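Local coordinates for protein SsfX3 (Streptomyces sp. SF2575, PDB 3SKV) that probably transfers a salicylyl group onto a tetracycline intermediate during antibiotic biosynthesis, using a GDSL/SGNH-type acyltransferase domain, at residues 199-212 / 358-372. The protein carries 1 engineered substitution. Sequence-based numbering, arbitrary orientation.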
ATOM      1  N   ARG A 199      -7.883   3.144  -5.889  1.00 35.98           N
ATOM      2  CA  ARG A 199      -9.101   3.259  -6.657  1.00 36.06           C
ATOM      3  C   ARG A 199     -10.381   3.036  -5.825  1.00 36.24           C
ATOM      4  O   ARG A 199     -10.534   2.002  -5.144  1.00 33.06           O
ATOM      5  CB  ARG A 199      -9.035   2.360  -7.900  1.00 37.50           C
ATOM      6  CG  ARG A 199      -9.970   2.825  -9.019  1.00 53.00           C
ATOM      7  CD  ARG A 199      -9.298   3.787  -9.981  1.00 70.17           C
ATOM      8  NE  ARG A 199      -8.676   3.097 -11.113  1.00 92.21           N
ATOM      9  CZ  ARG A 199      -7.413   2.674 -11.148  1.00114.08           C
ATOM     10  NH1 ARG A 199      -6.616   2.852 -10.102  1.00100.12           N
ATOM     11  NH2 ARG A 199      -6.942   2.061 -12.226  1.00108.22           N
ATOM     12  N   GLY A 200     -11.266   4.037  -5.884  1.00 30.80           N
ATOM     13  CA  GLY A 200     -12.547   4.030  -5.180  1.00 30.66           C
ATOM     14  C   GLY A 200     -12.460   4.510  -3.743  1.00 33.36           C
ATOM     15  O   GLY A 200     -13.489   4.785  -3.122  1.00 33.31           O
ATOM     16  N   ALA A 201     -11.240   4.620  -3.190  1.00 29.23           N
ATOM     17  CA  ALA A 201     -11.112   5.115  -1.822  1.00 29.48           C
ATOM     18  C   ALA A 201     -11.445   6.622  -1.801  1.00 34.05           C
ATOM     19  O   ALA A 201     -11.211   7.344  -2.790  1.00 32.01           O
ATOM     20  CB  ALA A 201      -9.711   4.848  -1.283  1.00 29.08           C
ATOM     21  N   ALA A 202     -12.060   7.072  -0.697  1.00 31.23           N
ATOM     22  CA  ALA A 202     -12.449   8.470  -0.517  1.00 30.18           C
ATOM     23  C   ALA A 202     -11.227   9.398  -0.629  1.00 33.45           C
ATOM     24  O   ALA A 202     -11.297  10.443  -1.283  1.00 37.06           O
ATOM     25  CB  ALA A 202     -13.145   8.641   0.824  1.00 30.03           C
ATOM     26  N   SER A 203     -10.096   8.982  -0.050  1.00 26.40           N
ATOM     27  CA  SER A 203      -8.840   9.737  -0.049  1.00 25.54           C
ATOM     28  C   SER A 203      -7.686   8.795   0.370  1.00 26.02           C
ATOM     29  O   SER A 203      -7.989   7.681   0.814  1.00 24.70           O
ATOM     30  CB  SER A 203      -8.965  10.944   0.887  1.00 29.37           C
ATOM     31  OG  SER A 203      -9.254  10.588   2.230  1.00 35.27           O
ATOM     32  N   PRO A 204      -6.373   9.180   0.272  1.00 23.07           N
ATOM     33  CA  PRO A 204      -5.288   8.206   0.619  1.00 21.75           C
ATOM     34  C   PRO A 204      -5.295   7.543   1.995  1.00 23.91           C
ATOM     35  O   PRO A 204      -4.810   6.415   2.122  1.00 21.00           O
ATOM     36  CB  PRO A 204      -3.991   8.990   0.374  1.00 23.20           C
ATOM     37  CG  PRO A 204      -4.381  10.093  -0.545  1.00 28.06           C
ATOM     38  CD  PRO A 204      -5.804  10.437  -0.271  1.00 23.65           C
ATOM     39  N   SER A 205      -5.790   8.249   3.037  1.00 21.63           N
ATOM     40  CA  SER A 205      -5.828   7.694   4.390  1.00 20.54           C
ATOM     41  C   SER A 205      -7.088   6.836   4.561  1.00 24.87           C
ATOM     42  O   SER A 205      -7.297   6.241   5.622  1.00 22.72           O
ATOM     43  CB  SER A 205      -5.755   8.798   5.444  1.00 22.20           C
ATOM     44  OG  SER A 205      -6.921   9.606   5.412  1.00 28.96           O
ATOM     45  N   ARG A 206      -7.890   6.715   3.482  1.00 22.68           N
ATOM     46  CA  ARG A 206      -9.130   5.962   3.554  1.00 22.60           C
ATOM     47  C   ARG A 206      -9.213   4.748   2.637  1.00 27.57           C
ATOM     48  O   ARG A 206     -10.317   4.286   2.331  1.00 27.63           O
ATOM     49  CB  ARG A 206     -10.343   6.900   3.509  1.00 23.10           C
ATOM     50  CG  ARG A 206     -10.533   7.686   4.826  1.00 31.75           C
ATOM     51  CD  ARG A 206     -11.702   8.643   4.796  1.00 28.94           C
ATOM     52  NE  ARG A 206     -11.344   9.824   4.005  1.00 57.38           N
ATOM     53  CZ  ARG A 206     -12.201  10.760   3.598  1.00 71.68           C
ATOM     54  NH1 ARG A 206     -13.492  10.669   3.909  1.00 62.17           N
ATOM     55  NH2 ARG A 206     -11.777  11.787   2.871  1.00 46.82           N
ATOM     56  N   THR A 207      -8.038   4.179   2.248  1.00 23.37           N
ATOM     57  CA  THR A 207      -7.995   2.917   1.500  1.00 22.49           C
ATOM     58  C   THR A 207      -8.241   1.832   2.557  1.00 27.15           C
ATOM     59  O   THR A 207      -8.082   2.106   3.755  1.00 26.70           O
ATOM     60  CB  THR A 207      -6.647   2.686   0.772  1.00 20.42           C
ATOM     61  OG1 THR A 207      -5.598   2.590   1.729  1.00 25.07           O
ATOM     62  CG2 THR A 207      -6.318   3.771  -0.245  1.00 20.97           C
ATOM     63  N   TRP A 208      -8.596   0.607   2.142  1.00 23.45           N
ATOM     64  CA  TRP A 208      -8.825  -0.448   3.120  1.00 22.01           C
ATOM     65  C   TRP A 208      -7.558  -0.663   3.956  1.00 28.29           C
ATOM     66  O   TRP A 208      -7.660  -0.783   5.177  1.00 28.22           O
ATOM     67  CB  TRP A 208      -9.341  -1.723   2.458  1.00 19.64           C
ATOM     68  CG  TRP A 208      -8.333  -2.485   1.652  1.00 19.93           C
ATOM     69  CD1 TRP A 208      -8.104  -2.387   0.315  1.00 22.78           C
ATOM     70  CD2 TRP A 208      -7.411  -3.466   2.150  1.00 19.31           C
ATOM     71  NE1 TRP A 208      -7.103  -3.257  -0.056  1.00 21.74           N
ATOM     72  CE2 TRP A 208      -6.666  -3.937   1.051  1.00 22.98           C
ATOM     73  CE3 TRP A 208      -7.150  -3.996   3.426  1.00 20.70           C
ATOM     74  CZ2 TRP A 208      -5.697  -4.934   1.180  1.00 22.62           C
ATOM     75  CZ3 TRP A 208      -6.161  -4.944   3.566  1.00 22.62           C
ATOM     76  CH2 TRP A 208      -5.463  -5.427   2.452  1.00 23.39           C
ATOM     77  N   LEU A 209      -6.370  -0.643   3.301  1.00 26.80           N
ATOM     78  CA  LEU A 209      -5.053  -0.796   3.924  1.00 28.38           C
ATOM     79  C   LEU A 209      -4.794   0.267   4.974  1.00 31.99           C
ATOM     80  O   LEU A 209      -4.404  -0.062   6.094  1.00 32.86           O
ATOM     81  CB  LEU A 209      -3.959  -0.710   2.849  1.00 29.78           C
ATOM     82  CG  LEU A 209      -3.571  -2.008   2.165  1.00 36.76           C
ATOM     83  CD1 LEU A 209      -2.632  -1.756   1.062  1.00 36.97           C
ATOM     84  CD2 LEU A 209      -2.923  -2.995   3.153  1.00 45.20           C
ATOM     85  N   ALA A 210      -5.024   1.535   4.620  1.00 26.43           N
ATOM     86  CA  ALA A 210      -4.841   2.674   5.510  1.00 25.58           C
ATOM     87  C   ALA A 210      -5.774   2.572   6.721  1.00 30.37           C
ATOM     88  O   ALA A 210      -5.307   2.691   7.850  1.00 29.74           O
ATOM     89  CB  ALA A 210      -5.090   3.971   4.749  1.00 26.25           C
ATOM     90  N   LEU A 211      -7.076   2.282   6.486  1.00 27.10           N
ATOM     91  CA  LEU A 211      -8.100   2.134   7.520  1.00 26.12           C
ATOM     92  C   LEU A 211      -7.790   0.958   8.435  1.00 28.45           C
ATOM     93  O   LEU A 211      -7.967   1.076   9.648  1.00 29.83           O
ATOM     94  CB  LEU A 211      -9.470   1.905   6.861  1.00 26.89           C
ATOM     95  CG  LEU A 211     -10.475   3.050   6.683  1.00 33.35           C
ATOM     96  CD1 LEU A 211      -9.993   4.453   7.240  1.00 33.12           C
ATOM     97  CD2 LEU A 211     -11.036   3.056   5.296  1.00 35.78           C
ATOM     98  N   ALA A 212      -7.356  -0.177   7.864  1.00 23.31           N
ATOM     99  CA  ALA A 212      -7.033  -1.369   8.643  1.00 22.91           C
ATOM    100  C   ALA A 212      -5.813  -1.095   9.541  1.00 25.93           C
ATOM    101  O   ALA A 212      -5.901  -1.351  10.731  1.00 27.52           O
ATOM    102  CB  ALA A 212      -6.783  -2.567   7.727  1.00 23.08           C
ATOM    103  N   HIS A 358     -13.482  -2.572  -8.404  1.00 36.47           N
ATOM    104  CA  HIS A 358     -12.986  -1.802  -7.260  1.00 34.03           C
ATOM    105  C   HIS A 358     -14.045  -1.481  -6.205  1.00 34.63           C
ATOM    106  O   HIS A 358     -15.142  -1.069  -6.571  1.00 34.48           O
ATOM    107  CB  HIS A 358     -12.359  -0.474  -7.757  1.00 35.10           C
ATOM    108  CG  HIS A 358     -11.227  -0.664  -8.731  1.00 38.24           C
ATOM    109  ND1 HIS A 358     -11.434  -0.594 -10.104  1.00 40.31           N
ATOM    110  CD2 HIS A 358      -9.925  -0.959  -8.502  1.00 38.21           C
ATOM    111  CE1 HIS A 358     -10.250  -0.794 -10.655  1.00 38.90           C
ATOM    112  NE2 HIS A 358      -9.313  -1.026  -9.734  1.00 38.26           N
ATOM    113  N   PRO A 359     -13.723  -1.576  -4.884  1.00 29.73           N
ATOM    114  CA  PRO A 359     -14.694  -1.140  -3.862  1.00 27.70           C
ATOM    115  C   PRO A 359     -14.818   0.394  -3.864  1.00 28.63           C
ATOM    116  O   PRO A 359     -13.875   1.097  -4.233  1.00 26.93           O
ATOM    117  CB  PRO A 359     -14.066  -1.598  -2.542  1.00 28.07           C
ATOM    118  CG  PRO A 359     -12.918  -2.486  -2.908  1.00 32.31           C
ATOM    119  CD  PRO A 359     -12.463  -2.033  -4.255  1.00 29.49           C
ATOM    120  N   ASN A 360     -15.992   0.908  -3.476  1.00 23.33           N
ATOM    121  CA  ASN A 360     -16.219   2.341  -3.374  1.00 22.78           C
ATOM    122  C   ASN A 360     -15.734   2.790  -1.958  1.00 27.13           C
ATOM    123  O   ASN A 360     -15.131   1.977  -1.241  1.00 26.53           O
ATOM    124  CB  ASN A 360     -17.687   2.702  -3.649  1.00 17.86           C
ATOM    125  CG  ASN A 360     -18.687   1.906  -2.878  1.00 34.60           C
ATOM    126  OD1 ASN A 360     -18.497   1.536  -1.702  1.00 31.43           O
ATOM    127  ND2 ASN A 360     -19.810   1.686  -3.519  1.00 28.36           N
ATOM    128  N   ALA A 361     -15.971   4.062  -1.561  1.00 21.75           N
ATOM    129  CA  ALA A 361     -15.527   4.541  -0.252  1.00 20.51           C
ATOM    130  C   ALA A 361     -16.058   3.637   0.915  1.00 26.87           C
ATOM    131  O   ALA A 361     -15.254   3.218   1.747  1.00 25.95           O
ATOM    132  CB  ALA A 361     -15.921   5.995  -0.057  1.00 21.02           C
ATOM    133  N   VAL A 362     -17.375   3.255   0.921  1.00 24.68           N
ATOM    134  CA  VAL A 362     -17.951   2.371   1.941  1.00 24.48           C
ATOM    135  C   VAL A 362     -17.320   0.965   1.816  1.00 32.39           C
ATOM    136  O   VAL A 362     -16.924   0.385   2.838  1.00 34.12           O
ATOM    137  CB  VAL A 362     -19.499   2.378   1.938  1.00 28.96           C
ATOM    138  CG1 VAL A 362     -20.094   1.206   2.718  1.00 28.31           C
ATOM    139  CG2 VAL A 362     -20.025   3.686   2.492  1.00 29.73           C
ATOM    140  N   GLY A 363     -17.165   0.486   0.567  1.00 26.34           N
ATOM    141  CA  GLY A 363     -16.533  -0.792   0.252  1.00 25.35           C
ATOM    142  C   GLY A 363     -15.141  -0.958   0.853  1.00 27.09           C
ATOM    143  O   GLY A 363     -14.815  -2.039   1.373  1.00 24.95           O
ATOM    144  N   HIS A 364     -14.318   0.130   0.809  1.00 22.74           N
ATOM    145  CA  HIS A 364     -12.972   0.172   1.402  1.00 21.33           C
ATOM    146  C   HIS A 364     -13.056   0.035   2.945  1.00 27.40           C
ATOM    147  O   HIS A 364     -12.223  -0.646   3.538  1.00 27.40           O
ATOM    148  CB  HIS A 364     -12.204   1.443   0.995  1.00 21.25           C
ATOM    149  CG  HIS A 364     -11.521   1.328  -0.332  1.00 24.16           C
ATOM    150  ND1 HIS A 364     -10.235   0.801  -0.446  1.00 24.96           N
ATOM    151  CD2 HIS A 364     -11.962   1.674  -1.565  1.00 26.10           C
ATOM    152  CE1 HIS A 364      -9.952   0.827  -1.732  1.00 24.20           C
ATOM    153  NE2 HIS A 364     -10.958   1.355  -2.444  1.00 25.55           N
ATOM    154  N   GLU A 365     -14.118   0.595   3.574  1.00 24.95           N
ATOM    155  CA  GLU A 365     -14.317   0.482   5.031  1.00 23.80           C
ATOM    156  C   GLU A 365     -14.703  -0.930   5.417  1.00 29.58           C
ATOM    157  O   GLU A 365     -14.171  -1.440   6.391  1.00 29.98           O
ATOM    158  CB  GLU A 365     -15.345   1.475   5.557  1.00 24.69           C
ATOM    159  CG  GLU A 365     -14.814   2.884   5.645  1.00 36.23           C
ATOM    160  CD  GLU A 365     -15.872   3.900   6.010  1.00 73.95           C
ATOM    161  OE1 GLU A 365     -16.147   4.053   7.222  1.00 88.33           O
ATOM    162  OE2 GLU A 365     -16.426   4.547   5.091  1.00 67.56           O
ATOM    163  N   ILE A 366     -15.609  -1.562   4.648  1.00 26.16           N
ATOM    164  CA  ILE A 366     -16.072  -2.935   4.854  1.00 25.66           C
ATOM    165  C   ILE A 366     -14.907  -3.925   4.703  1.00 27.39           C
ATOM    166  O   ILE A 366     -14.724  -4.789   5.567  1.00 28.14           O
ATOM    167  CB  ILE A 366     -17.282  -3.262   3.919  1.00 29.00           C
ATOM    168  CG1 ILE A 366     -18.485  -2.302   4.125  1.00 29.65           C
ATOM    169  CG2 ILE A 366     -17.695  -4.744   3.984  1.00 28.89           C
ATOM    170  CD1 ILE A 366     -19.023  -2.194   5.483  1.00 33.44           C
ATOM    171  N   PHE A 367     -14.126  -3.787   3.604  1.00 21.89           N
ATOM    172  CA  PHE A 367     -12.952  -4.613   3.307  1.00 20.86           C
ATOM    173  C   PHE A 367     -11.967  -4.594   4.500  1.00 28.14           C
ATOM    174  O   PHE A 367     -11.495  -5.657   4.934  1.00 29.29           O
ATOM    175  CB  PHE A 367     -12.252  -4.121   2.016  1.00 21.52           C
ATOM    176  CG  PHE A 367     -11.298  -5.126   1.402  1.00 22.54           C
ATOM    177  CD1 PHE A 367     -10.047  -5.357   1.958  1.00 24.50           C
ATOM    178  CD2 PHE A 367     -11.664  -5.868   0.285  1.00 26.63           C
ATOM    179  CE1 PHE A 367      -9.183  -6.321   1.412  1.00 26.38           C
ATOM    180  CE2 PHE A 367     -10.785  -6.806  -0.280  1.00 28.66           C
ATOM    181  CZ  PHE A 367      -9.557  -7.035   0.289  1.00 25.44           C
ATOM    182  N   ALA A 368     -11.713  -3.392   5.051  1.00 24.26           N
ATOM    183  CA  ALA A 368     -10.810  -3.142   6.165  1.00 24.16           C
ATOM    184  C   ALA A 368     -11.239  -3.857   7.444  1.00 28.94           C
ATOM    185  O   ALA A 368     -10.404  -4.521   8.070  1.00 29.66           O
ATOM    186  CB  ALA A 368     -10.674  -1.639   6.414  1.00 24.33           C
ATOM    187  N   GLU A 369     -12.525  -3.723   7.835  1.00 25.32           N
ATOM    188  CA  GLU A 369     -13.110  -4.313   9.041  0.50 25.24           C
ATOM    189  C   GLU A 369     -13.138  -5.831   8.859  1.00 31.77           C
ATOM    190  O   GLU A 369     -12.788  -6.570   9.784  1.00 31.66           O
ATOM    191  CB  GLU A 369     -14.526  -3.758   9.256  0.50 26.87           C
ATOM    192  CG  GLU A 369     -14.804  -2.972  10.534  0.50 41.72           C
ATOM    193  CD  GLU A 369     -14.018  -1.703  10.836  0.50 65.29           C
ATOM    194  OE1 GLU A 369     -12.814  -1.845  11.148  0.50 63.68           O
ATOM    195  OE2 GLU A 369     -14.649  -0.635  11.024  0.50 53.27           O
ATOM    196  N   SER A 370     -13.473  -6.283   7.640  1.00 28.65           N
ATOM    197  CA  SER A 370     -13.520  -7.694   7.288  1.00 29.30           C
ATOM    198  C   SER A 370     -12.140  -8.368   7.387  1.00 32.77           C
ATOM    199  O   SER A 370     -12.036  -9.484   7.906  1.00 33.08           O
ATOM    200  CB  SER A 370     -14.133  -7.872   5.900  1.00 33.81           C
ATOM    201  OG  SER A 370     -14.421  -9.239   5.653  1.00 44.30           O
ATOM    202  N   SER A 371     -11.091  -7.683   6.899  1.00 29.50           N
ATOM    203  CA  SER A 371      -9.704  -8.155   6.958  1.00 29.61           C
ATOM    204  C   SER A 371      -9.263  -8.268   8.410  1.00 35.61           C
ATOM    205  O   SER A 371      -8.664  -9.274   8.776  1.00 38.39           O
ATOM    206  CB  SER A 371      -8.768  -7.198   6.218  1.00 31.67           C
ATOM    207  OG  SER A 371      -9.107  -7.103   4.845  1.00 36.97           O
ATOM    208  N   ARG A 372      -9.584  -7.248   9.238  1.00 29.94           N
ATOM    209  CA  ARG A 372      -9.238  -7.213  10.664  1.00 30.04           C
ATOM    210  C   ARG A 372      -9.926  -8.338  11.424  1.00 33.42           C
ATOM    211  O   ARG A 372      -9.278  -9.009  12.229  1.00 34.11           O
ATOM    212  CB  ARG A 372      -9.579  -5.848  11.287  1.00 27.93           C
ATOM    213  CG  ARG A 372      -8.621  -4.750  10.871  1.00 32.27           C
ATOM    214  CD  ARG A 372      -9.042  -3.413  11.456  1.00 36.83           C
ATOM    215  NE  ARG A 372      -9.000  -3.428  12.912  1.00 46.85           N
ATOM    216  CZ  ARG A 372      -9.976  -2.976  13.684  1.00 61.12           C
ATOM    217  NH1 ARG A 372     -11.059  -2.432  13.143  1.00 46.68           N
ATOM    218  NH2 ARG A 372      -9.872  -3.050  15.006  1.00 49.90           N
TER
HETATM  219  O   HOH W   1     -12.746   4.915   1.599  1.00 29.46           O
HETATM  220  O   HOH W   2     -10.875  -0.689   9.830  1.00 39.42           O
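Trp208 packs against Phe367 and Ala368 where helices 208-212 and 361-372 cross at -51° in the GDSL/SGNH domain. Their axes come within 8.1 Å. The indole is a knob in a hole formed by His364, Phe367, Ala368 and Ser371. With chi1 at 72°, Trp208 CG stands between the backbone N and the carbonyl carbon, which turns the indole to Phe367. Phe367 CE1 sits 3.4 Å above one indole face, with the two rings oblique. Leu209 CG lies toward the rim of the opposite face, and Trp188 of strand 187-192 also touches the indole. This side is tight and buried.

The margins are looser. Leu211 CD2 meets Glu365 CG at 3.8 Å. One water links Ala202 N and Arg206 O to Ala361 O. Apart from these, at the loop end, the poorly ordered Arg199 lays CG over the His358 ring, a CH-pi contact; His358 ND1 bonds to Glu350.

From helix 361-372, His364 bridges loop residue Arg199 and the first turn of helix 208-212. Both ring nitrogens are used, each with its partner near the ring plane; together the two bonds fix the ring's rotation. His364 ND1 accepts from Trp208 N at 3.1 Å, a bent bond. Ala201 CB lies over one imidazole face, a CH-pi contact. His364 NE2 donates to Arg199 O at 2.8 Å, nearly straight at 163°, from above the carbonyl plane.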